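Long-range contacts in ferredoxin (Mycobacterium smegmatis, PDB 2V2K), which transfers electrons in a wide variety of metabolic reactions, using iron-sulfur clusters as its redox carriers: residues A[2-10]-A[65-73]; A[23-33]-A[82-93]. One frame throughout, in Å; residues are numbered along the deposited sequence.

Overall arrangement
Both contacts lay the C-terminal half of the chain over the N-terminal, cluster-binding half. Contact 1 seats helix 67-73 on strand 2-4, which pairs antiparallel with 54-56, while contact 2 wraps 82-93, with its weakly bonded helical turn at about 84-87, against the hairpin of strands 25-27 and 32-34. Their segments alternate along the chain (2-10, 23-33, 65-73, 82-93), so the two contacts interlock. Their centres lie 13 Å apart, and the two regions meet through packing of Ile4 on Met31 and Leu32 and a salt bridge from Asp10 OD1 to Arg30 NE (2.8 Å). The C-terminal part thus packs on both two-stranded sheets, beside the iron-sulfur clusters.

Contact 1: residues A[2-10]-A[65-73]; sequences YVIAEPCVD and SSYAQANAD. With F3S (Fe3-s4 cluster), chain D; F3S (Fe3-s4 cluster), chain C.
Asn71 of helix 67-73 uses its side-chain amide to grip the backbone of Ile4 at both polar atoms. Ile4 N donates to Asn71 OD1 (3.2 Å, 166° at the hydrogen), approaching from above the carbonyl plane of the amide, and Asn71 ND2 returns a bond to Ile4 O (3.0 Å) on a lone pair of that oxygen. ND2 has a second acceptor one helical turn back, Tyr67 O at 2.8 Å, while OD1 also receives Ile34 N from the neighbouring hairpin.

A further polar link joins Tyr67 OH to Glu6 OE1 (2.6 Å), which is met on the anti side of the carboxylate. The Tyr67 ring meanwhile lies across the backbone between Ala5 and Glu6: Glu6 N sits over the centre of one face, and Ala5 CA makes an off-centre CH-pi contact, 4.1 Å from the ring centroid.

Apolar packing comes largely from Val3, whose two methyls both lie against Ala68. CG1, anti to the backbone N (chi1 177°), reaches Ala68 N at 3.6 Å, and CG2 rests against Ala68 CB.

Both clusters lie on the side of 2-10 turned away from the helix. Cys8 SG ligates FE3 of the chain D cluster at 2.4 Å, and the Tyr2 ring turns a face to S1 of the chain C cluster, its CD2 3.2 Å from that sulfide.

Val3 and Ala5 make backbone bonds with Tyr55 and Ala53, whereas the polar backbone atoms of Ile4 are taken up by the amide of Asn71, much as by a further strand, tying the helix to the cluster-binding core.

Contact 2: residues A[23-33]-A[82-93]; sequences DCIYEGARMLY and GGASKVGQTDND. With F3S (Fe3-s4 cluster), chain C.
The buried carboxylate of Asp93 gathers three donors from the hairpin turn and its second strand. OD1 takes Ala29 N on its syn lone pair (2.9 Å). OD2 is approached from opposite faces of its plane by Arg30 N (3.0 Å) and by Tyr33 OH (2.7 Å), an arrangement that fixes the rotation of the group and probably favours its ionised form. The guanidinium of Arg30 leads elsewhere, to a salt bridge with Asp10.

At the other end Asp23 receives the weakly bonded helical turn at about 84-87: Ala84 N binds its backbone O (2.9 Å) and Ser85 N its OD2 (3.0 Å). Ala84 CB then projects over one face of the Tyr26 ring in a CH-pi contact, 3.8 Å from the centroid, while Val87 CG2 meets the ring at its edge. The phenol oxygen accepts Gly83 N and is also hydrogen-bonded to Glu38.

Between these ends, Thr90 N donates to Glu27 O (3.1 Å). A water bridges that same oxygen to Gly88 O and Thr90 OG1, and the aliphatic part of Gln89 packs on Glu27 CG.

Tyr26 and Tyr33 form a hydrogen-bonded pair of the antiparallel hairpin, whose Ile25 points away from 82-93 and packs on S3 of the chain C cluster. The arrangement is that of a cluster-binding ferredoxin hairpin overlaid by a C-terminal extension.

Contact 1: residues A[2-10]-A[65-73]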
loop_
_atom_site.group_PDB
_atom_site.type_symbol
_atom_site.label_atom_id
_atom_site.label_comp_id
_atom_site.label_asym_id
_atom_site.label_seq_id
_atom_site.Cartn_x
_atom_site.Cartn_y
_atom_site.Cartn_z
ATOM N N TYR A 2 1.638 -7.733 -4.846
ATOM C CA TYR A 2 0.296 -7.327 -4.520
ATOM C C TYR A 2 0.277 -5.772 -4.413
ATOM O O TYR A 2 1.336 -5.127 -4.319
ATOM C CB TYR A 2 -0.172 -8.019 -3.228
ATOM C CG TYR A 2 -0.588 -9.468 -3.444
ATOM C CD1 TYR A 2 -1.895 -9.880 -3.196
ATOM C CD2 TYR A 2 0.307 -10.407 -3.952
ATOM C CE1 TYR A 2 -2.284 -11.207 -3.405
ATOM C CE2 TYR A 2 -0.072 -11.735 -4.164
ATOM C CZ TYR A 2 -1.362 -12.127 -3.883
ATOM O OH TYR A 2 -1.747 -13.444 -4.096
ATOM N N VAL A 3 -0.925 -5.210 -4.480
ATOM C CA VAL A 3 -1.184 -3.761 -4.628
ATOM C C VAL A 3 -2.313 -3.325 -3.681
ATOM O O VAL A 3 -3.360 -3.978 -3.626
ATOM C CB VAL A 3 -1.557 -3.396 -6.095
ATOM C CG1 VAL A 3 -1.881 -1.914 -6.216
ATOM C CG2 VAL A 3 -0.417 -3.805 -7.029
ATOM N N ILE A 4 -2.095 -2.239 -2.929
ATOM C CA ILE A 4 -3.168 -1.599 -2.163
ATOM C C ILE A 4 -3.819 -0.516 -3.054
ATOM O O ILE A 4 -3.139 0.365 -3.594
ATOM C CB ILE A 4 -2.652 -1.028 -0.810
ATOM C CG1 ILE A 4 -1.953 -2.133 0.010
ATOM C CG2 ILE A 4 -3.802 -0.408 -0.022
ATOM C CD1 ILE A 4 -1.451 -1.717 1.389
ATOM N N ALA A 5 -5.144 -0.594 -3.174
ATOM C CA ALA A 5 -5.946 0.320 -4.012
ATOM C C ALA A 5 -6.821 1.286 -3.158
ATOM O O ALA A 5 -6.690 1.329 -1.913
ATOM C CB ALA A 5 -6.824 -0.516 -4.986
ATOM N N GLU A 6 -7.715 2.030 -3.825
ATOM C CA GLU A 6 -8.448 3.180 -3.232
ATOM C C GLU A 6 -9.219 2.954 -1.924
ATOM O O GLU A 6 -9.287 3.871 -1.119
ATOM C CB GLU A 6 -9.405 3.820 -4.268
ATOM C CG GLU A 6 -9.924 5.229 -3.855
ATOM C CD GLU A 6 -10.287 6.150 -5.044
ATOM O OE1 GLU A 6 -9.426 6.431 -5.920
ATOM O OE2 GLU A 6 -11.438 6.638 -5.081
ATOM N N PRO A 7 -9.781 1.741 -1.684
ATOM C CA PRO A 7 -10.506 1.543 -0.417
ATOM C C PRO A 7 -9.726 1.756 0.875
ATOM O O PRO A 7 -10.340 2.053 1.898
ATOM C CB PRO A 7 -11.011 0.103 -0.512
ATOM C CG PRO A 7 -11.057 -0.172 -1.971
ATOM C CD PRO A 7 -9.863 0.542 -2.534
ATOM N N CYS A 8 -8.406 1.636 0.830
ATOM C CA CYS A 8 -7.570 1.920 1.994
ATOM C C CYS A 8 -7.545 3.404 2.388
ATOM O O CYS A 8 -7.304 3.709 3.558
ATOM C CB CYS A 8 -6.130 1.439 1.738
ATOM S SG CYS A 8 -5.003 1.586 3.155
ATOM N N VAL A 9 -7.766 4.301 1.423
ATOM C CA VAL A 9 -7.529 5.753 1.620
ATOM C C VAL A 9 -8.421 6.290 2.734
ATOM O O VAL A 9 -9.648 6.114 2.696
ATOM C CB VAL A 9 -7.723 6.575 0.332
ATOM C CG1 VAL A 9 -7.690 8.105 0.653
ATOM C CG2 VAL A 9 -6.666 6.189 -0.702
ATOM N N ASP A 10 -7.771 6.864 3.741
ATOM C CA ASP A 10 -8.409 7.394 4.953
ATOM C C ASP A 10 -9.224 6.337 5.727
ATOM O O ASP A 10 -10.159 6.678 6.477
ATOM C CB ASP A 10 -9.267 8.628 4.628
ATOM C CG ASP A 10 -8.468 9.760 3.950
ATOM O OD1 ASP A 10 -7.217 9.834 4.088
ATOM O OD2 ASP A 10 -9.121 10.607 3.300
ATOM N N SER A 65 -6.759 1.145 -11.699
ATOM C CA SER A 65 -5.547 0.640 -12.351
ATOM C C SER A 65 -4.281 1.475 -12.079
ATOM O O SER A 65 -3.170 0.960 -12.188
ATOM C CB SER A 65 -5.763 0.456 -13.857
ATOM O OG SER A 65 -6.060 1.682 -14.496
ATOM N N SER A 66 -4.437 2.740 -11.695
ATOM C CA SER A 66 -3.288 3.606 -11.483
ATOM C C SER A 66 -2.613 3.365 -10.121
ATOM O O SER A 66 -1.503 3.842 -9.891
ATOM C CB SER A 66 -3.698 5.072 -11.618
ATOM O OG SER A 66 -4.452 5.454 -10.475
ATOM N N TYR A 67 -3.273 2.612 -9.239
ATOM C CA TYR A 67 -2.733 2.353 -7.890
ATOM C C TYR A 67 -1.458 1.499 -7.842
ATOM O O TYR A 67 -0.638 1.700 -6.965
ATOM C CB TYR A 67 -3.814 1.819 -6.924
ATOM C CG TYR A 67 -4.682 2.926 -6.366
ATOM C CD1 TYR A 67 -4.367 3.553 -5.157
ATOM C CD2 TYR A 67 -5.789 3.384 -7.070
ATOM C CE1 TYR A 67 -5.147 4.582 -4.653
ATOM C CE2 TYR A 67 -6.567 4.414 -6.588
ATOM C CZ TYR A 67 -6.258 5.019 -5.376
ATOM O OH TYR A 67 -7.040 6.066 -4.901
ATOM N N ALA A 68 -1.264 0.586 -8.790
ATOM C CA ALA A 68 0.011 -0.139 -8.875
ATOM C C ALA A 68 1.228 0.777 -9.021
ATOM O O ALA A 68 2.194 0.636 -8.290
ATOM C CB ALA A 68 -0.025 -1.169 -10.015
ATOM N N GLN A 69 1.190 1.710 -9.974
ATOM C CA GLN A 69 2.238 2.724 -10.053
ATOM C C GLN A 69 2.359 3.592 -8.787
ATOM O O GLN A 69 3.468 4.005 -8.425
ATOM C CB GLN A 69 2.015 3.649 -11.249
ATOM C CG GLN A 69 3.206 4.546 -11.532
ATOM C CD GLN A 69 4.453 3.759 -11.938
ATOM O OE1 GLN A 69 5.533 3.933 -11.360
ATOM N NE2 GLN A 69 4.300 2.873 -12.927
ATOM N N ALA A 70 1.231 3.857 -8.134
ATOM C CA ALA A 70 1.220 4.677 -6.930
ATOM C C ALA A 70 1.982 4.002 -5.795
ATOM O O ALA A 70 2.695 4.660 -5.036
ATOM C CB ALA A 70 -0.211 4.975 -6.506
ATOM N N ASN A 71 1.829 2.687 -5.685
ATOM C CA ASN A 71 2.537 1.915 -4.670
ATOM C C ASN A 71 4.049 1.967 -4.858
ATOM O O ASN A 71 4.802 2.064 -3.889
ATOM C CB ASN A 71 2.057 0.462 -4.672
ATOM C CG ASN A 71 0.756 0.278 -3.916
ATOM O OD1 ASN A 71 0.659 -0.559 -3.018
ATOM N ND2 ASN A 71 -0.254 1.062 -4.276
ATOM N N ALA A 72 4.489 1.902 -6.110
ATOM C CA ALA A 72 5.904 2.027 -6.434
ATOM C C ALA A 72 6.404 3.445 -6.180
ATOM O O ALA A 72 7.469 3.642 -5.595
ATOM C CB ALA A 72 6.156 1.626 -7.880
ATOM N N ASP A 73 5.629 4.430 -6.622
ATOM C CA ASP A 73 6.021 5.864 -6.476
ATOM C C ASP A 73 6.209 6.313 -5.011
ATOM O O ASP A 73 6.988 7.252 -4.727
ATOM C CB ASP A 73 4.984 6.786 -7.162
ATOM C CG ASP A 73 5.036 6.759 -8.699
ATOM O OD1 ASP A 73 6.031 6.265 -9.278
ATOM O OD2 ASP A 73 4.078 7.282 -9.340
HETATM FE FE1 F3S D . -4.281 -2.713 5.257
HETATM FE FE3 F3S D . -5.417 -0.522 4.301
HETATM FE FE4 F3S D . -6.813 -2.767 4.462
HETATM S S1 F3S D . -4.070 -0.565 5.951
HETATM S S2 F3S D . -5.983 -3.860 6.229
HETATM S S3 F3S D . -4.988 -2.320 3.226
HETATM S S4 F3S D . -7.510 -0.596 4.784
HETATM FE FE1 F3S C . 3.434 -9.309 -0.535
HETATM FE FE3 F3S C . 1.172 -9.439 1.013
HETATM FE FE4 F3S C . 3.629 -9.527 2.130
HETATM S S1 F3S C . 1.552 -10.513 -0.959
HETATM S S2 F3S C . 4.938 -10.629 0.598
HETATM S S3 F3S C . 2.719 -7.728 0.937
HETATM S S4 F3S C . 1.797 -10.801 2.768
#

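Contact 2: residues A[23-33]-A[82-93]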
loop_
_atom_site.group_PDB
_atom_site.type_symbol
_atom_site.label_atom_id
_atom_site.label_comp_id
_atom_site.label_asym_id
_atom_site.label_seq_id
_atom_site.Cartn_x
_atom_site.Cartn_y
_atom_site.Cartn_z
ATOM N N ASP A 23 7.469 -7.890 5.973
ATOM C CA ASP A 23 7.263 -6.551 6.501
ATOM C C ASP A 23 7.458 -5.455 5.433
ATOM O O ASP A 23 8.141 -4.441 5.672
ATOM C CB ASP A 23 8.198 -6.338 7.692
ATOM C CG ASP A 23 7.879 -5.104 8.478
ATOM O OD1 ASP A 23 6.715 -4.634 8.431
ATOM O OD2 ASP A 23 8.805 -4.601 9.147
ATOM N N CYS A 24 6.842 -5.660 4.265
ATOM C CA CYS A 24 6.988 -4.733 3.095
ATOM C C CYS A 24 5.798 -3.794 2.835
ATOM O O CYS A 24 5.703 -3.201 1.748
ATOM C CB CYS A 24 7.300 -5.506 1.819
ATOM S SG CYS A 24 5.918 -6.438 1.178
ATOM N N ILE A 25 4.920 -3.625 3.839
ATOM C CA ILE A 25 3.739 -2.787 3.734
ATOM C C ILE A 25 3.980 -1.553 4.607
ATOM O O ILE A 25 4.063 -1.657 5.820
ATOM C CB ILE A 25 2.416 -3.511 4.123
ATOM C CG1 ILE A 25 2.359 -4.933 3.529
ATOM C CG2 ILE A 25 1.201 -2.624 3.647
ATOM C CD1 ILE A 25 1.014 -5.671 3.640
ATOM N N TYR A 26 4.123 -0.407 3.940
ATOM C CA TYR A 26 4.592 0.838 4.549
ATOM C C TYR A 26 3.474 1.874 4.645
ATOM O O TYR A 26 2.630 1.955 3.749
ATOM C CB TYR A 26 5.738 1.443 3.751
ATOM C CG TYR A 26 7.033 0.635 3.674
ATOM C CD1 TYR A 26 8.199 1.075 4.303
ATOM C CD2 TYR A 26 7.112 -0.569 2.946
ATOM C CE1 TYR A 26 9.419 0.344 4.209
ATOM C CE2 TYR A 26 8.330 -1.289 2.844
ATOM C CZ TYR A 26 9.467 -0.827 3.479
ATOM O OH TYR A 26 10.651 -1.548 3.396
ATOM N N GLU A 27 3.520 2.689 5.699
ATOM C CA GLU A 27 2.435 3.636 5.979
ATOM C C GLU A 27 2.717 5.069 5.507
ATOM O O GLU A 27 3.733 5.654 5.876
ATOM C CB GLU A 27 2.136 3.672 7.474
ATOM C CG GLU A 27 0.855 4.424 7.806
ATOM C CD GLU A 27 0.519 4.426 9.272
ATOM O OE1 GLU A 27 1.219 3.738 10.053
ATOM O OE2 GLU A 27 -0.442 5.139 9.664
ATOM N N GLY A 28 1.790 5.616 4.726
ATOM C CA GLY A 28 1.785 7.040 4.354
ATOM C C GLY A 28 0.732 7.787 5.177
ATOM O O GLY A 28 0.075 7.209 6.038
ATOM N N ALA A 29 0.578 9.077 4.900
ATOM C CA ALA A 29 -0.469 9.890 5.501
ATOM C C ALA A 29 -1.881 9.441 5.122
ATOM O O ALA A 29 -2.786 9.498 5.959
ATOM C CB ALA A 29 -0.270 11.355 5.105
ATOM N N ARG A 30 -2.080 9.027 3.863
ATOM C CA ARG A 30 -3.405 8.705 3.324
ATOM C C ARG A 30 -3.763 7.218 3.260
ATOM O O ARG A 30 -4.944 6.866 3.305
ATOM C CB ARG A 30 -3.556 9.264 1.895
ATOM C CG ARG A 30 -3.372 10.749 1.755
ATOM C CD ARG A 30 -4.361 11.564 2.576
ATOM N NE ARG A 30 -5.773 11.398 2.201
ATOM C CZ ARG A 30 -6.381 11.991 1.169
ATOM N NH1 ARG A 30 -5.710 12.785 0.338
ATOM N NH2 ARG A 30 -7.679 11.785 0.952
ATOM N N MET A 31 -2.760 6.366 3.092
ATOM C CA MET A 31 -2.980 4.911 2.934
ATOM C C MET A 31 -1.678 4.158 3.235
ATOM O O MET A 31 -0.659 4.779 3.544
ATOM C CB MET A 31 -3.508 4.558 1.516
ATOM C CG MET A 31 -2.590 4.953 0.379
ATOM S SD MET A 31 -3.291 4.694 -1.272
ATOM C CE MET A 31 -3.271 2.915 -1.444
ATOM N N LEU A 32 -1.754 2.823 3.207
ATOM C CA LEU A 32 -0.571 1.960 3.195
ATOM C C LEU A 32 -0.225 1.558 1.748
ATOM O O LEU A 32 -1.062 1.634 0.862
ATOM C CB LEU A 32 -0.758 0.722 4.070
ATOM C CG LEU A 32 -0.357 0.987 5.515
ATOM C CD1 LEU A 32 -1.354 1.991 6.121
ATOM C CD2 LEU A 32 -0.280 -0.296 6.333
ATOM N N TYR A 33 1.036 1.170 1.551
ATOM C CA TYR A 33 1.639 0.888 0.237
ATOM C C TYR A 33 2.511 -0.364 0.314
ATOM O O TYR A 33 3.317 -0.511 1.256
ATOM C CB TYR A 33 2.496 2.074 -0.222
ATOM C CG TYR A 33 1.793 3.434 -0.282
ATOM C CD1 TYR A 33 1.662 4.248 0.857
ATOM C CD2 TYR A 33 1.272 3.901 -1.474
ATOM C CE1 TYR A 33 1.021 5.501 0.784
ATOM C CE2 TYR A 33 0.630 5.143 -1.557
ATOM C CZ TYR A 33 0.522 5.935 -0.425
ATOM O OH TYR A 33 -0.123 7.152 -0.544
ATOM N N GLY A 82 13.886 -2.359 3.356
ATOM C CA GLY A 82 13.926 -3.760 3.739
ATOM C C GLY A 82 13.195 -4.061 5.031
ATOM O O GLY A 82 13.513 -5.055 5.702
ATOM N N GLY A 83 12.223 -3.207 5.383
ATOM C CA GLY A 83 11.328 -3.431 6.535
ATOM C C GLY A 83 10.634 -2.153 7.008
ATOM O O GLY A 83 11.294 -1.170 7.384
ATOM N N ALA A 84 9.303 -2.182 7.029
ATOM C CA ALA A 84 8.501 -1.013 7.382
ATOM C C ALA A 84 8.618 -0.675 8.862
ATOM O O ALA A 84 8.499 0.495 9.243
ATOM C CB ALA A 84 7.027 -1.230 6.971
ATOM N N SER A 85 8.909 -1.676 9.687
ATOM C CA SER A 85 8.841 -1.495 11.140
ATOM C C SER A 85 9.743 -0.365 11.650
ATOM O O SER A 85 9.356 0.413 12.551
ATOM C CB SER A 85 9.159 -2.810 11.868
ATOM O OG SER A 85 8.265 -2.983 12.962
ATOM N N LYS A 86 10.934 -0.259 11.071
ATOM C CA LYS A 86 11.903 0.745 11.462
ATOM C C LYS A 86 11.658 2.143 10.857
ATOM O O LYS A 86 12.090 3.155 11.429
ATOM C CB LYS A 86 13.307 0.275 11.079
ATOM C CG LYS A 86 13.510 -0.010 9.575
ATOM C CD LYS A 86 14.772 -0.855 9.400
ATOM C CE LYS A 86 14.710 -1.765 8.204
ATOM N NZ LYS A 86 15.667 -2.894 8.410
ATOM N N VAL A 87 10.989 2.187 9.709
ATOM C CA VAL A 87 10.654 3.430 9.004
ATOM C C VAL A 87 9.477 4.178 9.665
ATOM O O VAL A 87 9.513 5.410 9.828
ATOM C CB VAL A 87 10.314 3.123 7.508
ATOM C CG1 VAL A 87 9.894 4.362 6.769
ATOM C CG2 VAL A 87 11.527 2.484 6.810
ATOM N N GLY A 88 8.438 3.433 10.036
ATOM C CA GLY A 88 7.212 4.024 10.564
ATOM C C GLY A 88 6.469 4.833 9.508
ATOM O O GLY A 88 6.730 4.678 8.301
ATOM N N GLN A 89 5.548 5.697 9.954
ATOM C CA GLN A 89 4.758 6.500 9.031
ATOM C C GLN A 89 5.623 7.594 8.439
ATOM O O GLN A 89 6.355 8.254 9.176
ATOM C CB GLN A 89 3.547 7.148 9.731
ATOM C CG GLN A 89 2.450 7.613 8.765
ATOM C CD GLN A 89 2.344 9.116 8.557
ATOM O OE1 GLN A 89 3.328 9.804 8.257
ATOM N NE2 GLN A 89 1.117 9.638 8.697
ATOM N N THR A 90 5.533 7.795 7.126
ATOM C CA THR A 90 6.267 8.869 6.455
ATOM C C THR A 90 5.376 9.561 5.415
ATOM O O THR A 90 4.491 8.944 4.835
ATOM C CB THR A 90 7.578 8.389 5.773
ATOM O OG1 THR A 90 7.281 7.423 4.767
ATOM C CG2 THR A 90 8.551 7.784 6.772
ATOM N N ASP A 91 5.628 10.854 5.190
ATOM C CA ASP A 91 4.798 11.656 4.289
ATOM C C ASP A 91 5.321 11.546 2.859
ATOM O O ASP A 91 5.714 12.542 2.244
ATOM C CB ASP A 91 4.711 13.119 4.778
ATOM N N ASN A 92 5.311 10.319 2.337
ATOM C CA ASN A 92 5.823 10.037 1.004
ATOM C C ASN A 92 4.728 9.748 -0.027
ATOM O O ASN A 92 5.021 9.366 -1.151
ATOM C CB ASN A 92 6.841 8.883 1.084
ATOM C CG ASN A 92 8.219 9.357 1.511
ATOM O OD1 ASN A 92 8.875 10.088 0.774
ATOM N ND2 ASN A 92 8.661 8.953 2.698
ATOM N N ASP A 93 3.461 9.969 0.336
ATOM C CA ASP A 93 2.351 9.678 -0.584
ATOM C C ASP A 93 2.557 10.391 -1.921
ATOM O O ASP A 93 2.900 11.584 -1.944
ATOM C CB ASP A 93 1.009 10.134 0.023
ATOM C CG ASP A 93 0.804 9.657 1.447
ATOM O OD1 ASP A 93 1.507 10.182 2.352
ATOM O OD2 ASP A 93 -0.061 8.761 1.646
HETATM FE FE1 F3S C . 3.434 -9.309 -0.535
HETATM FE FE3 F3S C . 1.172 -9.439 1.013
HETATM FE FE4 F3S C . 3.629 -9.527 2.130
HETATM S S1 F3S C . 1.552 -10.513 -0.959
HETATM S S2 F3S C . 4.938 -10.629 0.598
HETATM S S3 F3S C . 2.719 -7.728 0.937
HETATM S S4 F3S C . 1.797 -10.801 2.768
HETATM O O HOH W 1 6.500 4.858 5.623
HETATM O O HOH W 2 5.633 2.114 7.642
#